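Local structure of tRNA-5-methyluridine(54) 2-sulfurtransferase (3VRH) at residues K42-D47 with Y65-L70; D159-L164 with G244-F249; G180-Q185 with F189-K194; Y207-A210 with E214-V217. The protein catalyses the ATP-dependent 2-thiolation of 5-methyluridine 54 in the T loop of tRNAs, which stabilises them at high temperature. All coordinates share one frame; numbering follows the deposited sequence.

In the fold
From the N terminus, interaction 1 closes the first loop, tying the segment before strand 49-53 to helix 58-69 after it. Interaction 2 opens next, on helix 157-169, and closes only at helix 245-256; within this long loop lie interaction 3, the hairpin 182-183/191-193, and then interaction 4, where the chain returns to helix 201-211. No contacts cross. Side by side in space, interactions 1 and 3 share the bond from Lys191 NZ to Leu43 O, and interactions 2 and 3 meet where Glu160 OE2 accepts a hydrogen bond from Gly180 N. Tyr207 of interaction 4 packs on Val66, linking helix 201-211 to helix 58-69 of interaction 1. Interactions 2 and 4 do not touch.

Interaction 1: K42-D47 with Y65-L70; sequences KLLTKD and YVLKKL
Leu44 and Lys46 reach across to Leu67 and Leu70, one pair by apolar packing and the other by a single hydrogen bond. Traced outward, the lysine side chain closes on one carbonyl oxygen in steps. Lys46 CB stands 6.8 Å from Leu70 O, CG is nearer, and Lys46 CD comes to 4.3 Å from Leu70 O. Two bends bring this about, at chi2 (85°) and chi3 (113°), turning a chain whose first bond does not head for the helix. Lys46 CE then lies 3.6 Å from Leu70 O, and Lys46 NZ completes the approach with a hydrogen bond of 3.1 Å to that oxygen, arriving tilted 33° out of the carbonyl plane. Because Leu70 follows the last turns of helix 58-69, whose carbonyls point the same general way, the ammonium group is likely to be favoured there electrostatically. The lysine also makes a cation-pi contact with Tyr72. Deeper in, Leu44 CD1 meets Leu67 CD2 at 3.9 Å, the two side chains crossing at about a right angle, methyl against methyl. Both leucines touch Ile38 of helix 23-40; Leu44 also touches Ala150 and Leu67 touches Ala152, both of strand 150-152. The outer part of the contact is polar and the inner part oily. Strand 49-53, helix 58-69 and the neighbouring parallel strand 73-80 form a beta-alpha-beta unit of the PP-loop ATPase domain, and this contact packs the chain entering its first strand against its helix.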
loop_
_atom_site.group_PDB
_atom_site.type_symbol
_atom_site.label_atom_id
_atom_site.label_comp_id
_atom_site.label_asym_id
_atom_site.label_seq_id
_atom_site.Cartn_x
_atom_site.Cartn_y
_atom_site.Cartn_z
ATOM N N LYS A 42 -18.253 -12.636 -15.446
ATOM C CA LYS A 42 -19.488 -12.402 -16.204
ATOM C C LYS A 42 -19.535 -10.973 -16.768
ATOM O O LYS A 42 -20.547 -10.266 -16.630
ATOM C CB LYS A 42 -20.719 -12.654 -15.321
ATOM C CG LYS A 42 -20.605 -13.853 -14.399
ATOM C CD LYS A 42 -21.021 -15.123 -15.103
ATOM C CE LYS A 42 -22.347 -15.639 -14.542
ATOM N NZ LYS A 42 -23.000 -16.667 -15.425
ATOM N N LEU A 43 -18.434 -10.558 -17.390
ATOM C CA LEU A 43 -18.266 -9.177 -17.827
ATOM C C LEU A 43 -19.137 -8.873 -19.017
ATOM O O LEU A 43 -19.747 -7.811 -19.082
ATOM C CB LEU A 43 -16.807 -8.912 -18.215
ATOM C CG LEU A 43 -15.820 -9.103 -17.070
ATOM C CD1 LEU A 43 -14.398 -8.839 -17.559
ATOM C CD2 LEU A 43 -16.199 -8.180 -15.926
ATOM N N LEU A 44 -19.180 -9.821 -19.952
ATOM C CA LEU A 44 -19.770 -9.608 -21.265
ATOM C C LEU A 44 -20.475 -10.867 -21.767
ATOM O O LEU A 44 -20.116 -11.985 -21.385
ATOM C CB LEU A 44 -18.674 -9.238 -22.277
ATOM C CG LEU A 44 -17.912 -7.930 -22.031
ATOM C CD1 LEU A 44 -16.737 -7.793 -22.988
ATOM C CD2 LEU A 44 -18.870 -6.733 -22.153
ATOM N N THR A 45 -21.474 -10.679 -22.623
ATOM C CA THR A 45 -22.044 -11.785 -23.381
ATOM C C THR A 45 -22.000 -11.437 -24.864
ATOM O O THR A 45 -21.983 -10.261 -25.244
ATOM C CB THR A 45 -23.499 -12.102 -22.968
ATOM O OG1 THR A 45 -24.338 -10.967 -23.225
ATOM C CG2 THR A 45 -23.586 -12.459 -21.505
ATOM N N LYS A 46 -21.997 -12.463 -25.706
ATOM C CA LYS A 46 -21.782 -12.263 -27.133
ATOM C C LYS A 46 -22.901 -11.488 -27.838
ATOM O O LYS A 46 -22.755 -11.079 -28.987
ATOM C CB LYS A 46 -21.552 -13.606 -27.810
ATOM C CG LYS A 46 -20.451 -13.573 -28.850
ATOM C CD LYS A 46 -19.101 -13.773 -28.208
ATOM C CE LYS A 46 -18.514 -15.091 -28.654
ATOM N NZ LYS A 46 -17.344 -15.448 -27.832
ATOM N N ASP A 47 -24.012 -11.273 -27.151
ATOM C CA ASP A 47 -25.138 -10.559 -27.743
ATOM C C ASP A 47 -25.026 -9.050 -27.509
ATOM O O ASP A 47 -25.714 -8.261 -28.166
ATOM C CB ASP A 47 -26.448 -11.070 -27.148
ATOM C CG ASP A 47 -26.501 -10.887 -25.633
ATOM O OD1 ASP A 47 -25.804 -11.648 -24.922
ATOM O OD2 ASP A 47 -27.225 -9.978 -25.153
ATOM N N TYR A 65 -8.925 -5.092 -30.039
ATOM C CA TYR A 65 -8.413 -6.115 -30.920
ATOM C C TYR A 65 -8.872 -7.506 -30.480
ATOM O O TYR A 65 -9.355 -8.287 -31.297
ATOM C CB TYR A 65 -6.878 -6.067 -31.010
ATOM C CG TYR A 65 -6.307 -7.008 -32.068
ATOM C CD1 TYR A 65 -6.210 -8.379 -31.831
ATOM C CD2 TYR A 65 -5.867 -6.526 -33.296
ATOM C CE1 TYR A 65 -5.700 -9.239 -32.767
ATOM C CE2 TYR A 65 -5.356 -7.393 -34.269
ATOM C CZ TYR A 65 -5.273 -8.750 -33.990
ATOM O OH TYR A 65 -4.768 -9.624 -34.924
ATOM N N VAL A 66 -8.708 -7.813 -29.199
ATOM C CA VAL A 66 -9.016 -9.146 -28.699
ATOM C C VAL A 66 -10.516 -9.409 -28.581
ATOM O O VAL A 66 -10.975 -10.497 -28.928
ATOM C CB VAL A 66 -8.307 -9.461 -27.349
ATOM C CG1 VAL A 66 -8.710 -10.834 -26.827
ATOM C CG2 VAL A 66 -6.797 -9.422 -27.523
ATOM N N LEU A 67 -11.274 -8.437 -28.083
ATOM C CA LEU A 67 -12.725 -8.596 -28.029
ATOM C C LEU A 67 -13.266 -8.921 -29.422
ATOM O O LEU A 67 -14.158 -9.752 -29.564
ATOM C CB LEU A 67 -13.399 -7.338 -27.498
ATOM C CG LEU A 67 -13.168 -7.042 -26.013
ATOM C CD1 LEU A 67 -13.951 -5.827 -25.608
ATOM C CD2 LEU A 67 -13.540 -8.220 -25.152
ATOM N N LYS A 68 -12.684 -8.288 -30.441
ATOM C CA LYS A 68 -13.072 -8.509 -31.837
ATOM C C LYS A 68 -12.716 -9.922 -32.274
ATOM O O LYS A 68 -13.551 -10.639 -32.829
ATOM C CB LYS A 68 -12.363 -7.503 -32.757
ATOM C CG LYS A 68 -12.838 -7.521 -34.205
ATOM C CD LYS A 68 -14.199 -6.857 -34.340
ATOM C CE LYS A 68 -14.665 -6.892 -35.793
ATOM N NZ LYS A 68 -16.083 -6.485 -35.895
ATOM N N LYS A 69 -11.469 -10.312 -32.032
ATOM C CA LYS A 69 -11.001 -11.646 -32.401
ATOM C C LYS A 69 -11.802 -12.740 -31.675
ATOM O O LYS A 69 -12.082 -13.802 -32.233
ATOM C CB LYS A 69 -9.510 -11.778 -32.130
ATOM C CG LYS A 69 -8.911 -13.085 -32.620
ATOM C CD LYS A 69 -7.392 -13.036 -32.591
ATOM C CE LYS A 69 -6.796 -14.349 -33.088
ATOM N NZ LYS A 69 -5.311 -14.416 -33.017
ATOM N N LEU A 70 -12.201 -12.456 -30.439
ATOM C CA LEU A 70 -13.007 -13.396 -29.665
ATOM C C LEU A 70 -14.432 -13.508 -30.186
ATOM O O LEU A 70 -15.147 -14.434 -29.827
ATOM C CB LEU A 70 -13.024 -13.030 -28.178
ATOM C CG LEU A 70 -11.707 -13.300 -27.454
ATOM C CD1 LEU A 70 -11.828 -13.046 -25.941
ATOM C CD2 LEU A 70 -11.257 -14.727 -27.727
#

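Interaction 2: D159-L164 with G244-F249; sequences DEASFL and GTKFNF
Phe249 lays its ring against helix 157-169, where CE2 lies 3.7 Å from Leu164 CB and CZ 4.0 Å from the same carbon. The approach to Leu164 is oblique, whereas Ala161 O sits at the ring edge, in plane, 3.6 Å from Phe249 CE2, so the slightly positive rim of the ring faces the carbonyl. With CG anti to the backbone N (chi1 -174°), the aromatic group is carried from its own helix toward this neighbour. One turn earlier, Lys246 adds a looser contact, its CG 4.5 Å from Ala161 CB, before its amino group goes on to Asn236 and to a salt bridge with Asp158. The short helical segments cross at 69° with axes 9.7 Å apart, and the small Ala161 lies at the closest CA pair, facing Lys246. Replacing Phe249 by an alanine would probably open a gap beside Leu164 and deprive Trp171 of the second subunit of its ring partner. That indole meets the Phe249 ring with planes about 15° apart, and Ile168 of the second subunit packs on it too. What results is the packing of two crossing helices, 157-169 of the PP-loop region and 245-256, beside the homodimer interface.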
loop_
_atom_site.group_PDB
_atom_site.type_symbol
_atom_site.label_atom_id
_atom_site.label_comp_id
_atom_site.label_asym_id
_atom_site.label_seq_id
_atom_site.Cartn_x
_atom_site.Cartn_y
_atom_site.Cartn_z
ATOM N N ASP A 159 -2.107 -1.859 -14.027
ATOM C CA ASP A 159 -2.920 -0.669 -13.773
ATOM C C ASP A 159 -3.711 -0.775 -12.480
ATOM O O ASP A 159 -3.675 0.146 -11.658
ATOM C CB ASP A 159 -3.862 -0.386 -14.942
ATOM C CG ASP A 159 -3.109 -0.170 -16.231
ATOM O OD1 ASP A 159 -2.103 0.562 -16.168
ATOM O OD2 ASP A 159 -3.479 -0.758 -17.276
ATOM N N GLU A 160 -4.440 -1.880 -12.303
ATOM C CA GLU A 160 -5.217 -2.079 -11.081
ATOM C C GLU A 160 -4.307 -2.016 -9.837
ATOM O O GLU A 160 -4.635 -1.353 -8.860
ATOM C CB GLU A 160 -5.978 -3.408 -11.112
ATOM C CG GLU A 160 -6.878 -3.670 -9.866
ATOM C CD GLU A 160 -8.209 -2.896 -9.894
ATOM O OE1 GLU A 160 -8.281 -1.853 -10.581
ATOM O OE2 GLU A 160 -9.189 -3.341 -9.241
ATOM N N ALA A 161 -3.156 -2.684 -9.908
ATOM C CA ALA A 161 -2.227 -2.754 -8.785
ATOM C C ALA A 161 -1.705 -1.364 -8.392
ATOM O O ALA A 161 -1.741 -0.988 -7.216
ATOM C CB ALA A 161 -1.063 -3.704 -9.099
ATOM N N SER A 162 -1.243 -0.611 -9.388
ATOM C CA SER A 162 -0.728 0.740 -9.177
ATOM C C SER A 162 -1.801 1.732 -8.714
ATOM O O SER A 162 -1.545 2.569 -7.851
ATOM C CB SER A 162 -0.045 1.258 -10.445
ATOM O OG SER A 162 -0.998 1.495 -11.448
ATOM N N PHE A 163 -2.992 1.635 -9.298
ATOM C CA PHE A 163 -4.140 2.422 -8.863
ATOM C C PHE A 163 -4.452 2.088 -7.415
ATOM O O PHE A 163 -4.669 2.987 -6.608
ATOM C CB PHE A 163 -5.345 2.189 -9.803
ATOM C CG PHE A 163 -6.716 2.275 -9.130
ATOM C CD1 PHE A 163 -7.494 3.428 -9.242
ATOM C CD2 PHE A 163 -7.250 1.180 -8.441
ATOM C CE1 PHE A 163 -8.765 3.496 -8.640
ATOM C CE2 PHE A 163 -8.500 1.248 -7.823
ATOM C CZ PHE A 163 -9.258 2.405 -7.926
ATOM N N LEU A 164 -4.471 0.792 -7.089
ATOM C CA LEU A 164 -4.674 0.362 -5.703
ATOM C C LEU A 164 -3.621 0.932 -4.737
ATOM O O LEU A 164 -3.969 1.467 -3.712
ATOM C CB LEU A 164 -4.711 -1.156 -5.563
ATOM C CG LEU A 164 -6.012 -1.852 -5.965
ATOM C CD1 LEU A 164 -5.868 -3.366 -5.847
ATOM C CD2 LEU A 164 -7.168 -1.348 -5.120
ATOM N N GLY A 244 4.896 -12.810 -7.746
ATOM C CA GLY A 244 3.589 -13.139 -7.217
ATOM C C GLY A 244 3.000 -12.015 -6.379
ATOM O O GLY A 244 1.861 -12.086 -5.949
ATOM N N THR A 245 3.777 -10.965 -6.159
ATOM C CA THR A 245 3.334 -9.861 -5.309
ATOM C C THR A 245 2.120 -9.130 -5.881
ATOM O O THR A 245 1.127 -8.920 -5.173
ATOM C CB THR A 245 4.483 -8.863 -5.047
ATOM O OG1 THR A 245 5.471 -9.484 -4.214
ATOM C CG2 THR A 245 3.969 -7.600 -4.356
ATOM N N LYS A 246 2.193 -8.757 -7.157
ATOM C CA LYS A 246 1.132 -7.945 -7.756
ATOM C C LYS A 246 -0.195 -8.684 -7.746
ATOM O O LYS A 246 -1.237 -8.126 -7.399
ATOM C CB LYS A 246 1.478 -7.552 -9.193
ATOM C CG LYS A 246 2.495 -6.439 -9.361
ATOM C CD LYS A 246 3.005 -6.449 -10.800
ATOM C CE LYS A 246 4.145 -5.479 -11.030
ATOM N NZ LYS A 246 4.838 -5.735 -12.341
ATOM N N PHE A 247 -0.152 -9.946 -8.152
ATOM C CA PHE A 247 -1.356 -10.745 -8.254
ATOM C C PHE A 247 -1.963 -10.919 -6.862
ATOM O O PHE A 247 -3.177 -10.769 -6.660
ATOM C CB PHE A 247 -1.020 -12.112 -8.854
ATOM C CG PHE A 247 -2.213 -13.023 -8.992
ATOM C CD1 PHE A 247 -2.595 -13.859 -7.951
ATOM C CD2 PHE A 247 -2.971 -13.027 -10.162
ATOM C CE1 PHE A 247 -3.702 -14.686 -8.070
ATOM C CE2 PHE A 247 -4.081 -13.863 -10.286
ATOM C CZ PHE A 247 -4.442 -14.692 -9.237
ATOM N N ASN A 248 -1.105 -11.262 -5.908
ATOM C CA ASN A 248 -1.511 -11.500 -4.527
ATOM C C ASN A 248 -2.190 -10.267 -3.923
ATOM O O ASN A 248 -3.223 -10.370 -3.270
ATOM C CB ASN A 248 -0.286 -11.939 -3.710
ATOM C CG ASN A 248 -0.622 -12.259 -2.271
ATOM O OD1 ASN A 248 -1.473 -13.101 -1.987
ATOM N ND2 ASN A 248 0.060 -11.595 -1.354
ATOM N N PHE A 249 -1.605 -9.101 -4.185
ATOM C CA PHE A 249 -2.173 -7.820 -3.763
ATOM C C PHE A 249 -3.593 -7.608 -4.282
ATOM O O PHE A 249 -4.499 -7.234 -3.517
ATOM C CB PHE A 249 -1.261 -6.694 -4.261
ATOM C CG PHE A 249 -1.638 -5.328 -3.772
ATOM C CD1 PHE A 249 -2.087 -5.134 -2.462
ATOM C CD2 PHE A 249 -1.499 -4.214 -4.611
ATOM C CE1 PHE A 249 -2.399 -3.872 -2.009
ATOM C CE2 PHE A 249 -1.825 -2.928 -4.153
ATOM C CZ PHE A 249 -2.265 -2.767 -2.849
#

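Interaction 3: G180-Q185 with F189-K194; sequences GPILPQ and FIKKVK
Leu183 and Lys192 form an antiparallel hydrogen-bonded pair in a beta hairpin on the border of the PP-loop sheet, where 191-193 also bonds to strand 150-152. Leu183 N reaches Lys192 O at 2.8 Å in an almost straight bond (174°), and Lys192 N returns to Leu183 O at 3.0 Å. Lys194 N adds a more bent bond to Pro181 O at 2.9 Å, and between these come CA-H...O contacts such as Ile182 CA to Lys192 O. Ile182 and Val193 form the non-hydrogen-bonded pair, their side chains lying side by side and pointing the same way, with Ile182 CG1 4.0 Å from Val193 CG1. Ile182 turns CG1 away from its backbone N (chi1 -178°), which carries CD1 toward the aliphatic stem of Lys191, whose amino end leaves for Leu43 O and Glu48. With an alanine here instead of Ile182, Val193 CG1 and the Lys191 stem would probably lose their apolar cover, leaving a gap beside them. Leu183 and Lys192 lie side by side on the other face, CD1 to CB. Toward the turn, a water accepts from Lys191 N and donates weakly to Gln185 OE1. Ile182 CD1 itself rests 3.9 Å from Lys191 CD.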
loop_
_atom_site.group_PDB
_atom_site.type_symbol
_atom_site.label_atom_id
_atom_site.label_comp_id
_atom_site.label_asym_id
_atom_site.label_seq_id
_atom_site.Cartn_x
_atom_site.Cartn_y
_atom_site.Cartn_z
ATOM N N GLY A 180 -11.945 -3.200 -9.063
ATOM C CA GLY A 180 -12.329 -4.497 -9.589
ATOM C C GLY A 180 -12.674 -4.414 -11.063
ATOM O O GLY A 180 -12.697 -3.331 -11.637
ATOM N N PRO A 181 -12.958 -5.568 -11.679
ATOM C CA PRO A 181 -13.086 -5.692 -13.138
ATOM C C PRO A 181 -14.424 -5.225 -13.698
ATOM O O PRO A 181 -14.580 -5.179 -14.931
ATOM C CB PRO A 181 -12.925 -7.198 -13.375
ATOM C CG PRO A 181 -13.446 -7.835 -12.111
ATOM C CD PRO A 181 -13.175 -6.850 -10.981
ATOM N N ILE A 182 -15.374 -4.885 -12.835
ATOM C CA ILE A 182 -16.714 -4.535 -13.318
ATOM C C ILE A 182 -17.453 -3.497 -12.477
ATOM O O ILE A 182 -17.457 -3.555 -11.246
ATOM C CB ILE A 182 -17.609 -5.793 -13.501
ATOM C CG1 ILE A 182 -18.990 -5.397 -14.062
ATOM C CG2 ILE A 182 -17.706 -6.587 -12.188
ATOM C CD1 ILE A 182 -19.841 -6.562 -14.458
ATOM N N LEU A 183 -18.045 -2.525 -13.159
ATOM C CA LEU A 183 -18.949 -1.570 -12.543
ATOM C C LEU A 183 -20.313 -1.754 -13.210
ATOM O O LEU A 183 -20.528 -1.302 -14.338
ATOM C CB LEU A 183 -18.435 -0.140 -12.728
ATOM C CG LEU A 183 -17.029 0.184 -12.189
ATOM C CD1 LEU A 183 -16.459 1.427 -12.858
ATOM C CD2 LEU A 183 -17.006 0.368 -10.670
ATOM N N PRO A 184 -21.236 -2.449 -12.522
ATOM C CA PRO A 184 -22.523 -2.844 -13.109
ATOM C C PRO A 184 -23.319 -1.646 -13.567
ATOM O O PRO A 184 -23.175 -0.573 -12.987
ATOM C CB PRO A 184 -23.247 -3.530 -11.947
ATOM C CG PRO A 184 -22.152 -3.984 -11.049
ATOM C CD PRO A 184 -21.091 -2.935 -11.140
ATOM N N GLN A 185 -24.133 -1.826 -14.603
ATOM C CA GLN A 185 -24.998 -0.754 -15.073
ATOM C C GLN A 185 -25.844 -0.234 -13.925
ATOM O O GLN A 185 -26.445 -1.017 -13.193
ATOM C CB GLN A 185 -25.918 -1.255 -16.173
ATOM C CG GLN A 185 -27.040 -0.284 -16.513
ATOM C CD GLN A 185 -28.278 -1.006 -16.976
ATOM O OE1 GLN A 185 -28.431 -1.308 -18.168
ATOM N NE2 GLN A 185 -29.167 -1.312 -16.030
ATOM N N PHE A 189 -25.525 5.384 -15.846
ATOM C CA PHE A 189 -24.156 4.859 -15.900
ATOM C C PHE A 189 -24.128 3.496 -16.576
ATOM O O PHE A 189 -24.623 2.507 -16.026
ATOM C CB PHE A 189 -23.558 4.740 -14.498
ATOM C CG PHE A 189 -23.120 6.054 -13.913
ATOM C CD1 PHE A 189 -22.581 7.045 -14.721
ATOM C CD2 PHE A 189 -23.241 6.299 -12.549
ATOM C CE1 PHE A 189 -22.170 8.258 -14.182
ATOM C CE2 PHE A 189 -22.836 7.510 -12.002
ATOM C CZ PHE A 189 -22.297 8.490 -12.819
ATOM N N ILE A 190 -23.559 3.446 -17.777
ATOM C CA ILE A 190 -23.446 2.207 -18.535
ATOM C C ILE A 190 -22.457 1.265 -17.859
ATOM O O ILE A 190 -21.489 1.719 -17.251
ATOM C CB ILE A 190 -22.967 2.485 -19.986
ATOM C CG1 ILE A 190 -23.902 3.473 -20.686
ATOM C CG2 ILE A 190 -22.868 1.196 -20.782
ATOM C CD1 ILE A 190 -25.297 2.941 -20.897
ATOM N N LYS A 191 -22.703 -0.040 -17.972
ATOM C CA LYS A 191 -21.791 -1.051 -17.440
ATOM C C LYS A 191 -20.383 -0.875 -18.008
ATOM O O LYS A 191 -20.211 -0.817 -19.235
ATOM C CB LYS A 191 -22.289 -2.467 -17.764
ATOM C CG LYS A 191 -21.331 -3.558 -17.302
ATOM C CD LYS A 191 -21.947 -4.947 -17.349
ATOM C CE LYS A 191 -22.140 -5.406 -18.776
ATOM N NZ LYS A 191 -22.134 -6.892 -18.888
ATOM N N LYS A 192 -19.396 -0.787 -17.114
ATOM C CA LYS A 192 -17.983 -0.682 -17.491
ATOM C C LYS A 192 -17.238 -1.921 -17.034
ATOM O O LYS A 192 -17.344 -2.309 -15.867
ATOM C CB LYS A 192 -17.318 0.568 -16.878
ATOM C CG LYS A 192 -17.720 1.864 -17.548
ATOM C CD LYS A 192 -17.060 3.109 -16.946
ATOM C CE LYS A 192 -15.705 3.435 -17.578
ATOM N NZ LYS A 192 -15.145 4.705 -17.001
ATOM N N VAL A 193 -16.485 -2.528 -17.949
ATOM C CA VAL A 193 -15.735 -3.747 -17.671
ATOM C C VAL A 193 -14.266 -3.631 -18.089
ATOM O O VAL A 193 -13.909 -2.791 -18.918
ATOM C CB VAL A 193 -16.372 -4.977 -18.355
ATOM C CG1 VAL A 193 -17.762 -5.225 -17.820
ATOM C CG2 VAL A 193 -16.407 -4.789 -19.881
ATOM N N LYS A 194 -13.428 -4.481 -17.500
ATOM C CA LYS A 194 -11.983 -4.482 -17.733
ATOM C C LYS A 194 -11.565 -5.904 -18.112
ATOM O O LYS A 194 -11.164 -6.700 -17.244
ATOM C CB LYS A 194 -11.225 -4.021 -16.457
ATOM C CG LYS A 194 -11.473 -2.565 -16.083
ATOM C CD LYS A 194 -10.776 -2.144 -14.784
ATOM C CE LYS A 194 -11.095 -0.684 -14.474
ATOM N NZ LYS A 194 -10.336 -0.160 -13.295
HETATM O O HOH W 1 -25.227 -1.456 -19.358
#

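Interaction 4: Y207-A210 with E214-V217; sequences YALA and EYIV
Ala208 and Leu209 meet the ring of Tyr215 where the chain, having left helix 201-211 of the PP-loop domain, folds back past it on the way to helix 228-241. Both touch the same corner: Ala208 CB stands 3.8 Å from Tyr215 CE1, and Leu209 CD2 lies 4.0 Å from that carbon. Each comes in obliquely to the ring, and the Leu209 side chain crosses the tyrosine at about a right angle. No hydrogen bond joins the two segments; carbon-to-carbon packing carries the contact. The first bond of Leu209 does not aim at the tyrosine; with CG beside the backbone N (chi1 -54°), its CD2 branch is nevertheless brought to the ring. Tyr215 holds CG between its own backbone N and carbonyl carbon (chi1 52°), which puts the CE1 side of the ring beside Ala208 and Leu209. Around this first shell, Ala208 also packs on Val62 of helix 58-69 and on Leu213, while Tyr215 touches Lys58 and Gln97. Glu214 is itself held, its O bonded to Gln97 NE2 and its carboxylate in a salt bridge with Lys96; Ile216 bonds through its backbone to Gly56, next to the bicine-lined pocket. Cys220, a ligand of the [4Fe-4S] cluster, follows a few residues on in the chain. Leu209 CD2 also lies 4.1 Å from Tyr215 OH, beyond CE1 on the ring.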
loop_
_atom_site.group_PDB
_atom_site.type_symbol
_atom_site.label_atom_id
_atom_site.label_comp_id
_atom_site.label_asym_id
_atom_site.label_seq_id
_atom_site.Cartn_x
_atom_site.Cartn_y
_atom_site.Cartn_z
ATOM N N TYR A 207 1.736 -8.609 -26.735
ATOM C CA TYR A 207 0.648 -8.969 -27.619
ATOM C C TYR A 207 0.501 -7.975 -28.764
ATOM O O TYR A 207 0.403 -8.375 -29.919
ATOM C CB TYR A 207 -0.663 -9.104 -26.853
ATOM C CG TYR A 207 -1.773 -9.662 -27.707
ATOM C CD1 TYR A 207 -2.622 -8.821 -28.412
ATOM C CD2 TYR A 207 -1.956 -11.031 -27.828
ATOM C CE1 TYR A 207 -3.643 -9.331 -29.214
ATOM C CE2 TYR A 207 -2.968 -11.553 -28.619
ATOM C CZ TYR A 207 -3.814 -10.700 -29.308
ATOM O OH TYR A 207 -4.825 -11.207 -30.098
ATOM N N ALA A 208 0.475 -6.685 -28.442
ATOM C CA ALA A 208 0.412 -5.631 -29.451
ATOM C C ALA A 208 1.481 -5.794 -30.523
ATOM O O ALA A 208 1.219 -5.651 -31.705
ATOM C CB ALA A 208 0.556 -4.273 -28.808
ATOM N N LEU A 209 2.696 -6.076 -30.095
ATOM C CA LEU A 209 3.805 -6.184 -31.021
ATOM C C LEU A 209 3.629 -7.430 -31.869
ATOM O O LEU A 209 3.948 -7.424 -33.053
ATOM C CB LEU A 209 5.133 -6.196 -30.256
ATOM C CG LEU A 209 5.197 -4.955 -29.341
ATOM C CD1 LEU A 209 6.519 -4.817 -28.564
ATOM C CD2 LEU A 209 4.856 -3.668 -30.134
ATOM N N ALA A 210 3.086 -8.484 -31.266
ATOM C CA ALA A 210 2.869 -9.734 -31.990
ATOM C C ALA A 210 1.831 -9.567 -33.088
ATOM O O ALA A 210 1.974 -10.133 -34.159
ATOM C CB ALA A 210 2.482 -10.856 -31.044
ATOM N N GLU A 214 0.392 -0.686 -33.593
ATOM C CA GLU A 214 1.255 0.431 -33.253
ATOM C C GLU A 214 0.467 1.421 -32.396
ATOM O O GLU A 214 -0.728 1.637 -32.613
ATOM C CB GLU A 214 1.748 1.128 -34.515
ATOM C CG GLU A 214 2.372 0.204 -35.545
ATOM C CD GLU A 214 2.352 0.835 -36.939
ATOM O OE1 GLU A 214 3.237 1.673 -37.232
ATOM O OE2 GLU A 214 1.434 0.511 -37.725
ATOM N N TYR A 215 1.139 2.028 -31.432
ATOM C CA TYR A 215 0.448 2.856 -30.450
ATOM C C TYR A 215 1.321 3.987 -29.945
ATOM O O TYR A 215 2.546 3.935 -30.044
ATOM C CB TYR A 215 -0.007 1.986 -29.266
ATOM C CG TYR A 215 1.100 1.143 -28.671
ATOM C CD1 TYR A 215 1.344 -0.159 -29.116
ATOM C CD2 TYR A 215 1.902 1.644 -27.669
ATOM C CE1 TYR A 215 2.367 -0.929 -28.557
ATOM C CE2 TYR A 215 2.917 0.889 -27.104
ATOM C CZ TYR A 215 3.150 -0.385 -27.551
ATOM O OH TYR A 215 4.164 -1.115 -26.966
ATOM N N ILE A 216 0.675 4.996 -29.377
ATOM C CA ILE A 216 1.368 6.068 -28.682
ATOM C C ILE A 216 1.629 5.647 -27.235
ATOM O O ILE A 216 0.962 4.755 -26.708
ATOM C CB ILE A 216 0.517 7.356 -28.688
ATOM C CG1 ILE A 216 -0.649 7.218 -27.709
ATOM C CG2 ILE A 216 -0.015 7.637 -30.083
ATOM C CD1 ILE A 216 -1.768 8.222 -27.931
ATOM N N VAL A 217 2.589 6.299 -26.592
ATOM C CA VAL A 217 2.874 6.030 -25.181
ATOM C C VAL A 217 2.056 6.881 -24.206
ATOM O O VAL A 217 1.699 6.419 -23.122
ATOM C CB VAL A 217 4.348 6.242 -24.827
ATOM C CG1 VAL A 217 4.623 5.643 -23.467
ATOM C CG2 VAL A 217 5.246 5.612 -25.863
#